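Local coordinates for protein glucose-6-phosphate 1-dehydrogenase (Kluyveromyces lactis, PDB 7E6I) that catalyses the NADP+-dependent oxidation of glucose 6-phosphate to 6-phosphogluconolactone, the rate-limiting first step of the oxidative pentose phosphate pathway, at residues V215-K220 / Q248-L253; K275-I280 / I319-A324. All coordinates share one frame; numbering follows the deposited sequence.

Interaction 1 (V215-K220 / Q248-L253); sequences VQVVFK and QVLTLL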
ATOM      1  N   VAL A 215     -19.469  -1.169   6.165  1.00 24.03           N
ATOM      2  CA  VAL A 215     -18.270  -0.915   5.384  1.00 21.90           C
ATOM      3  C   VAL A 215     -17.352  -2.120   5.516  1.00 22.72           C
ATOM      4  O   VAL A 215     -17.107  -2.594   6.629  1.00 22.98           O
ATOM      5  CB  VAL A 215     -17.561   0.354   5.868  1.00 20.75           C
ATOM      6  CG1 VAL A 215     -16.272   0.572   5.088  1.00 18.33           C
ATOM      7  CG2 VAL A 215     -18.519   1.539   5.775  1.00 18.53           C
ATOM      8  N   GLN A 216     -16.818  -2.589   4.388  1.00 24.29           N
ATOM      9  CA  GLN A 216     -15.912  -3.736   4.339  1.00 22.66           C
ATOM     10  C   GLN A 216     -14.723  -3.414   3.444  1.00 22.10           C
ATOM     11  O   GLN A 216     -14.911  -2.936   2.318  1.00 21.25           O
ATOM     12  CB  GLN A 216     -16.617  -4.968   3.776  1.00 21.94           C
ATOM     13  CG  GLN A 216     -17.551  -5.695   4.721  1.00 24.94           C
ATOM     14  CD  GLN A 216     -18.106  -6.957   4.081  1.00 28.52           C
ATOM     15  OE1 GLN A 216     -17.436  -7.997   4.065  1.00 31.13           O
ATOM     16  NE2 GLN A 216     -19.318  -6.873   3.534  1.00 24.60           N
ATOM     17  N   VAL A 217     -13.513  -3.681   3.934  1.00 21.26           N
ATOM     18  CA  VAL A 217     -12.305  -3.714   3.108  1.00 23.65           C
ATOM     19  C   VAL A 217     -11.813  -5.157   3.081  1.00 21.47           C
ATOM     20  O   VAL A 217     -11.630  -5.764   4.135  1.00 19.95           O
ATOM     21  CB  VAL A 217     -11.208  -2.772   3.644  1.00 22.71           C
ATOM     22  CG1 VAL A 217     -10.034  -2.761   2.701  1.00 19.24           C
ATOM     23  CG2 VAL A 217     -11.745  -1.369   3.820  1.00 20.40           C
ATOM     24  N   VAL A 218     -11.608  -5.706   1.887  1.00 22.58           N
ATOM     25  CA  VAL A 218     -11.474  -7.147   1.701  1.00 21.96           C
ATOM     26  C   VAL A 218     -10.194  -7.446   0.930  1.00 25.26           C
ATOM     27  O   VAL A 218      -9.953  -6.857  -0.134  1.00 20.81           O
ATOM     28  CB  VAL A 218     -12.681  -7.733   0.958  1.00 21.65           C
ATOM     29  CG1 VAL A 218     -12.465  -9.207   0.722  1.00 24.50           C
ATOM     30  CG2 VAL A 218     -13.975  -7.487   1.762  1.00 25.82           C
ATOM     31  N   PHE A 219      -9.384  -8.369   1.464  1.00 22.09           N
ATOM     32  CA  PHE A 219      -8.127  -8.795   0.853  1.00 24.91           C
ATOM     33  C   PHE A 219      -8.122 -10.311   0.809  1.00 28.22           C
ATOM     34  O   PHE A 219      -8.246 -10.967   1.852  1.00 27.09           O
ATOM     35  CB  PHE A 219      -6.926  -8.272   1.648  1.00 24.89           C
ATOM     36  CG  PHE A 219      -5.579  -8.820   1.215  1.00 27.40           C
ATOM     37  CD1 PHE A 219      -5.133 -10.055   1.657  1.00 28.52           C
ATOM     38  CD2 PHE A 219      -4.728  -8.056   0.433  1.00 26.68           C
ATOM     39  CE1 PHE A 219      -3.871 -10.539   1.291  1.00 30.18           C
ATOM     40  CE2 PHE A 219      -3.479  -8.528   0.071  1.00 30.19           C
ATOM     41  CZ  PHE A 219      -3.047  -9.769   0.503  1.00 30.08           C
ATOM     42  N   LYS A 220      -7.987 -10.864  -0.389  1.00 27.30           N
ATOM     43  CA  LYS A 220      -7.957 -12.304  -0.574  1.00 31.44           C
ATOM     44  C   LYS A 220      -6.775 -12.631  -1.458  1.00 32.45           C
ATOM     45  O   LYS A 220      -6.577 -11.986  -2.496  1.00 32.34           O
ATOM     46  CB  LYS A 220      -9.243 -12.818  -1.219  1.00 32.83           C
ATOM     47  CG  LYS A 220     -10.434 -12.915  -0.298  1.00 33.22           C
ATOM     48  CD  LYS A 220     -11.676 -13.235  -1.105  1.00 40.73           C
ATOM     49  CE  LYS A 220     -12.244 -14.604  -0.747  1.00 44.81           C
ATOM     50  NZ  LYS A 220     -13.533 -14.878  -1.469  1.00 48.65           N
ATOM     51  N   GLN A 248      -4.791   1.895   5.336  1.00 20.06           N
ATOM     52  CA  GLN A 248      -4.670   3.054   4.457  1.00 22.39           C
ATOM     53  C   GLN A 248      -5.944   3.261   3.645  1.00 21.57           C
ATOM     54  O   GLN A 248      -6.520   4.354   3.641  1.00 20.03           O
ATOM     55  CB  GLN A 248      -3.472   2.878   3.522  1.00 22.16           C
ATOM     56  CG  GLN A 248      -2.125   3.210   4.142  1.00 25.23           C
ATOM     57  CD  GLN A 248      -2.006   4.674   4.543  1.00 25.34           C
ATOM     58  OE1 GLN A 248      -2.773   5.518   4.090  1.00 27.64           O
ATOM     59  NE2 GLN A 248      -1.043   4.977   5.395  1.00 25.36           N
ATOM     60  N   VAL A 249      -6.394   2.209   2.949  1.00 17.58           N
ATOM     61  CA  VAL A 249      -7.629   2.280   2.176  1.00 19.38           C
ATOM     62  C   VAL A 249      -8.782   2.766   3.045  1.00 20.72           C
ATOM     63  O   VAL A 249      -9.540   3.663   2.660  1.00 20.73           O
ATOM     64  CB  VAL A 249      -7.945   0.907   1.559  1.00 21.20           C
ATOM     65  CG1 VAL A 249      -9.369   0.900   0.990  1.00 19.65           C
ATOM     66  CG2 VAL A 249      -6.905   0.547   0.509  1.00 19.19           C
ATOM     67  N   LEU A 250      -8.948   2.160   4.222  1.00 21.44           N
ATOM     68  CA  LEU A 250     -10.089   2.483   5.078  1.00 19.63           C
ATOM     69  C   LEU A 250     -10.047   3.943   5.473  1.00 18.97           C
ATOM     70  O   LEU A 250     -11.072   4.633   5.530  1.00 18.50           O
ATOM     71  CB  LEU A 250     -10.065   1.588   6.319  1.00 22.93           C
ATOM     72  CG  LEU A 250     -11.112   1.847   7.397  1.00 22.43           C
ATOM     73  CD1 LEU A 250     -12.530   1.687   6.799  1.00 19.89           C
ATOM     74  CD2 LEU A 250     -10.892   0.908   8.589  1.00 21.00           C
ATOM     75  N   THR A 251      -8.846   4.429   5.699  1.00 18.43           N
ATOM     76  CA  THR A 251      -8.631   5.822   6.047  1.00 19.96           C
ATOM     77  C   THR A 251      -9.097   6.751   4.919  1.00 22.20           C
ATOM     78  O   THR A 251      -9.777   7.758   5.161  1.00 19.02           O
ATOM     79  CB  THR A 251      -7.138   5.939   6.385  1.00 20.26           C
ATOM     80  OG1 THR A 251      -6.983   6.135   7.785  1.00 26.67           O
ATOM     81  CG2 THR A 251      -6.476   6.977   5.666  1.00 18.76           C
ATOM     82  N   LEU A 252      -8.800   6.391   3.669  1.00 20.13           N
ATOM     83  CA  LEU A 252      -9.281   7.169   2.537  1.00 19.34           C
ATOM     84  C   LEU A 252     -10.802   7.127   2.417  1.00 21.59           C
ATOM     85  O   LEU A 252     -11.399   8.074   1.896  1.00 22.58           O
ATOM     86  CB  LEU A 252      -8.630   6.656   1.266  1.00 16.15           C
ATOM     87  CG  LEU A 252      -7.117   6.844   1.256  1.00 22.01           C
ATOM     88  CD1 LEU A 252      -6.462   6.035   0.133  1.00 18.05           C
ATOM     89  CD2 LEU A 252      -6.797   8.337   1.134  1.00 21.02           C
ATOM     90  N   LEU A 253     -11.448   6.042   2.872  1.00 20.54           N
ATOM     91  CA  LEU A 253     -12.901   5.920   2.776  1.00 20.66           C
ATOM     92  C   LEU A 253     -13.640   6.632   3.894  1.00 19.99           C
ATOM     93  O   LEU A 253     -14.837   6.918   3.744  1.00 17.39           O
ATOM     94  CB  LEU A 253     -13.320   4.451   2.805  1.00 16.79           C
ATOM     95  CG  LEU A 253     -12.870   3.566   1.648  1.00 20.90           C
ATOM     96  CD1 LEU A 253     -13.017   2.079   2.038  1.00 22.93           C
ATOM     97  CD2 LEU A 253     -13.639   3.885   0.371  1.00 18.62           C
TER
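Leu-253 and Val-249, two of the helix residues that touch the strand, are tied together by an ordinary helical bond: Leu-253 N donates to Val-249 O at 3.1 Å, one turn back, with a weak second bond to Leu-250 O. The bond belongs to the helix alone; strand and helix meet purely through apolar side chains. Val-249, Leu-250 and Leu-253 are spaced i, i+1, i+4, which gathers them on one flank of the helix, where Val-217 presses between them. With CG1 of Val-217 anti to the backbone N (chi1 -176°), its two methyls are shared out: Val-217 CG1 meets Val-249 CG1 at 4.1 Å, while Val-217 CG2 lies 4.2 Å from Leu-250 CB and 4.1 Å from Leu-253 CD1. Two residues back, Val-215 CG1 approaches Leu-250 CD1 at 4.3 Å. Every one of these contacts is methyl or methylene against methyl, and no hydrogen bond crosses between the two segments. Branching at CB suits valine to the strand; on the helix the short CG1 of Val-249 is enough, whereas the longer Leu-253 extends its CD1 to meet Val-217. Chain alternation leaves Gln-216 on the other side of the sheet, where its OE1 is hydrogen-bonded by Arg-336. The strand lies between strands 333-338 and 345-352, both of which add to the hydrophobic layer: Leu-250 also rests on Ile-333, and Val-249 and Leu-253 on Ile-348. The helix segment runs nearly antiparallel to the strand segment, at 154°, with axes 9.3 Å apart. This is the classic two-layer packing of a helix on a beta sheet, and it lays helix 236-254, which carries the probable proton acceptor His-245, over the large mixed sheet of the C-terminal domain.

Interaction 2 (K275-I280 / I319-A324); sequences KAFSPI and IGFKIA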
ATOM      1  N   LYS A 275      -7.351   8.987  14.714  1.00 27.93           N
ATOM      2  CA  LYS A 275      -7.505   9.261  16.137  1.00 30.14           C
ATOM      3  C   LYS A 275      -8.928   9.034  16.636  1.00 31.83           C
ATOM      4  O   LYS A 275      -9.129   8.917  17.850  1.00 35.16           O
ATOM      5  CB  LYS A 275      -7.080  10.694  16.440  1.00 31.46           C
ATOM      6  CG  LYS A 275      -5.610  10.959  16.161  1.00 32.58           C
ATOM      7  CD  LYS A 275      -5.177  12.283  16.745  1.00 32.93           C
ATOM      8  CE  LYS A 275      -3.790  12.636  16.298  1.00 38.73           C
ATOM      9  NZ  LYS A 275      -3.236  13.786  17.066  1.00 48.49           N
ATOM     10  N   ALA A 276      -9.918   8.993  15.747  1.00 26.64           N
ATOM     11  CA  ALA A 276     -11.291   8.775  16.176  1.00 26.92           C
ATOM     12  C   ALA A 276     -11.659   7.304  16.267  1.00 28.76           C
ATOM     13  O   ALA A 276     -12.749   6.982  16.758  1.00 32.73           O
ATOM     14  CB  ALA A 276     -12.265   9.478  15.226  1.00 25.93           C
ATOM     15  N   PHE A 277     -10.797   6.410  15.798  1.00 27.85           N
ATOM     16  CA  PHE A 277     -11.055   4.985  15.926  1.00 28.44           C
ATOM     17  C   PHE A 277     -11.152   4.611  17.399  1.00 31.85           C
ATOM     18  O   PHE A 277     -10.294   4.989  18.203  1.00 33.76           O
ATOM     19  CB  PHE A 277      -9.925   4.188  15.267  1.00 26.62           C
ATOM     20  CG  PHE A 277     -10.106   3.953  13.799  1.00 26.53           C
ATOM     21  CD1 PHE A 277     -10.056   5.013  12.897  1.00 25.21           C
ATOM     22  CD2 PHE A 277     -10.290   2.667  13.308  1.00 27.44           C
ATOM     23  CE1 PHE A 277     -10.199   4.793  11.556  1.00 22.15           C
ATOM     24  CE2 PHE A 277     -10.444   2.442  11.957  1.00 22.13           C
ATOM     25  CZ  PHE A 277     -10.395   3.502  11.082  1.00 21.88           C
ATOM     26  N   SER A 278     -12.184   3.860  17.760  1.00 30.05           N
ATOM     27  CA  SER A 278     -12.210   3.299  19.096  1.00 30.91           C
ATOM     28  C   SER A 278     -11.140   2.216  19.192  1.00 33.34           C
ATOM     29  O   SER A 278     -10.681   1.712  18.167  1.00 32.20           O
ATOM     30  CB  SER A 278     -13.585   2.717  19.389  1.00 27.75           C
ATOM     31  OG  SER A 278     -14.522   3.779  19.577  1.00 34.18           O
ATOM     32  N   PRO A 279     -10.711   1.847  20.400  1.00 32.67           N
ATOM     33  CA  PRO A 279      -9.790   0.710  20.520  1.00 32.53           C
ATOM     34  C   PRO A 279     -10.441  -0.562  20.000  1.00 32.84           C
ATOM     35  O   PRO A 279     -11.648  -0.771  20.154  1.00 30.77           O
ATOM     36  CB  PRO A 279      -9.522   0.617  22.027  1.00 31.57           C
ATOM     37  CG  PRO A 279      -9.893   1.948  22.586  1.00 27.91           C
ATOM     38  CD  PRO A 279     -10.992   2.471  21.705  1.00 32.77           C
ATOM     39  N   ILE A 280      -9.627  -1.419  19.381  1.00 28.95           N
ATOM     40  CA  ILE A 280     -10.139  -2.686  18.879  1.00 29.39           C
ATOM     41  C   ILE A 280     -10.622  -3.539  20.040  1.00 35.10           C
ATOM     42  O   ILE A 280      -9.907  -3.746  21.033  1.00 33.32           O
ATOM     43  CB  ILE A 280      -9.051  -3.409  18.074  1.00 32.20           C
ATOM     44  CG1 ILE A 280      -8.564  -2.515  16.928  1.00 27.79           C
ATOM     45  CG2 ILE A 280      -9.546  -4.771  17.599  1.00 27.16           C
ATOM     46  CD1 ILE A 280      -7.306  -2.985  16.288  1.00 26.30           C
ATOM     47  N   ILE A 319     -11.563  -8.357  11.428  1.00 27.52           N
ATOM     48  CA  ILE A 319     -11.533  -7.497  12.608  1.00 26.96           C
ATOM     49  C   ILE A 319     -12.626  -6.449  12.485  1.00 27.54           C
ATOM     50  O   ILE A 319     -12.771  -5.820  11.432  1.00 26.78           O
ATOM     51  CB  ILE A 319     -10.173  -6.800  12.788  1.00 26.43           C
ATOM     52  CG1 ILE A 319      -9.020  -7.811  12.827  1.00 28.64           C
ATOM     53  CG2 ILE A 319     -10.190  -5.934  14.038  1.00 24.75           C
ATOM     54  CD1 ILE A 319      -7.624  -7.153  12.648  1.00 25.05           C
ATOM     55  N   GLY A 320     -13.373  -6.240  13.566  1.00 29.78           N
ATOM     56  CA  GLY A 320     -14.384  -5.197  13.599  1.00 27.75           C
ATOM     57  C   GLY A 320     -13.785  -3.899  14.113  1.00 27.90           C
ATOM     58  O   GLY A 320     -12.943  -3.898  15.010  1.00 28.67           O
ATOM     59  N   PHE A 321     -14.229  -2.796  13.532  1.00 24.36           N
ATOM     60  CA  PHE A 321     -13.749  -1.477  13.904  1.00 24.26           C
ATOM     61  C   PHE A 321     -14.932  -0.557  14.134  1.00 27.65           C
ATOM     62  O   PHE A 321     -16.006  -0.742  13.554  1.00 26.17           O
ATOM     63  CB  PHE A 321     -12.857  -0.873  12.817  1.00 23.47           C
ATOM     64  CG  PHE A 321     -11.531  -1.550  12.678  1.00 23.88           C
ATOM     65  CD1 PHE A 321     -10.438  -1.100  13.396  1.00 22.53           C
ATOM     66  CD2 PHE A 321     -11.375  -2.629  11.821  1.00 23.77           C
ATOM     67  CE1 PHE A 321      -9.208  -1.716  13.267  1.00 22.26           C
ATOM     68  CE2 PHE A 321     -10.152  -3.255  11.688  1.00 25.94           C
ATOM     69  CZ  PHE A 321      -9.058  -2.787  12.416  1.00 24.82           C
ATOM     70  N   LYS A 322     -14.716   0.448  14.974  1.00 25.25           N
ATOM     71  CA  LYS A 322     -15.709   1.484  15.205  1.00 28.43           C
ATOM     72  C   LYS A 322     -14.991   2.820  15.232  1.00 28.78           C
ATOM     73  O   LYS A 322     -13.919   2.949  15.834  1.00 27.14           O
ATOM     74  CB  LYS A 322     -16.459   1.276  16.518  1.00 25.45           C
ATOM     75  CG  LYS A 322     -17.432   0.089  16.510  1.00 31.60           C
ATOM     76  CD  LYS A 322     -18.756   0.422  15.752  1.00 34.28           C
ATOM     77  CE  LYS A 322     -19.758  -0.767  15.775  1.00 35.02           C
ATOM     78  NZ  LYS A 322     -20.980  -0.478  16.606  1.00 38.65           N
ATOM     79  N   ILE A 323     -15.584   3.809  14.585  1.00 24.94           N
ATOM     80  CA  ILE A 323     -15.036   5.154  14.560  1.00 26.06           C
ATOM     81  C   ILE A 323     -16.004   6.060  15.300  1.00 27.95           C
ATOM     82  O   ILE A 323     -17.181   6.160  14.930  1.00 27.43           O
ATOM     83  CB  ILE A 323     -14.805   5.638  13.131  1.00 24.28           C
ATOM     84  CG1 ILE A 323     -13.915   4.650  12.382  1.00 23.55           C
ATOM     85  CG2 ILE A 323     -14.261   7.056  13.157  1.00 23.73           C
ATOM     86  CD1 ILE A 323     -13.629   5.078  10.958  1.00 18.82           C
ATOM     87  N   ALA A 324     -15.513   6.721  16.343  1.00 26.82           N
ATOM     88  CA  ALA A 324     -16.379   7.503  17.218  1.00 29.09           C
ATOM     89  C   ALA A 324     -16.354   8.972  16.795  1.00 28.19           C
ATOM     90  O   ALA A 324     -15.729   9.823  17.419  1.00 29.57           O
ATOM     91  CB  ALA A 324     -15.947   7.329  18.669  1.00 25.79           C
TER
HETATM   92  O   HOH W   1     -12.102   0.061  16.606  1.00 29.82           O
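Ile-319 begins the contact, its CG2 meeting Ile-280 CG2 at 3.8 Å; branched aliphatic chains suit this buried end. After Gly-320, Phe-321 turns one ring corner to each of two partners: Phe-321 CE1 lies 3.8 Å from Ile-280 CD1, and Phe-321 CD1 reaches the edge of the Phe-277 ring, in its plane, with the two rings inclined at 77°. Lys-322 serves through its backbone: its O accepts from Ser-278 N at 2.7 Å, and its N donates to a water that in turn donates to Ser-278 O. Ile-323 places CG1 over the centre of the Phe-277 ring, 3.8 Å from the centroid, a CH-pi contact made possible by CG1 lying beside the backbone N (chi1 -55°). A serine in place of Phe-277 would probably leave Ile-323 CG1 without its aromatic platform and open a gap beside Phe-321. Ala-324 N then donates to Ala-276 O at 2.8 Å, completing a single beta bridge of Phe-277 with Ile-323. The bridge ties the chain leaving helix 263-276 to the end of strand 316-321, with Leu-442 of helix 433-451 against both phenylalanines and strand 333-338 alongside Phe-321.

Interactions 1 and 2 lie 13 Å apart between centres and touch directly: Leu-250 CD2 of the first reaches Phe-277 CZ of the second at 3.6 Å. Leu-250 thus divides its two methyls, CD1 meeting Val-215 of strand 212-220 and CD2 meeting Phe-277, just past helix 263-276, the next helix in sequence. Ile-333 of the intervening strand 333-338 joins them again, touching Val-215 and Leu-250 as well as Phe-321 and Ile-323. Interaction 1 lies behind the substrate pocket rather than in it: the Val-249 side chain is about 10 Å from the bound glucose 6-phosphate and about 4 Å from that of Tyr-184, a pocket residue. In interaction 2, the Ile-319 side chain is about 11 Å from that of substrate-binding Asp-240.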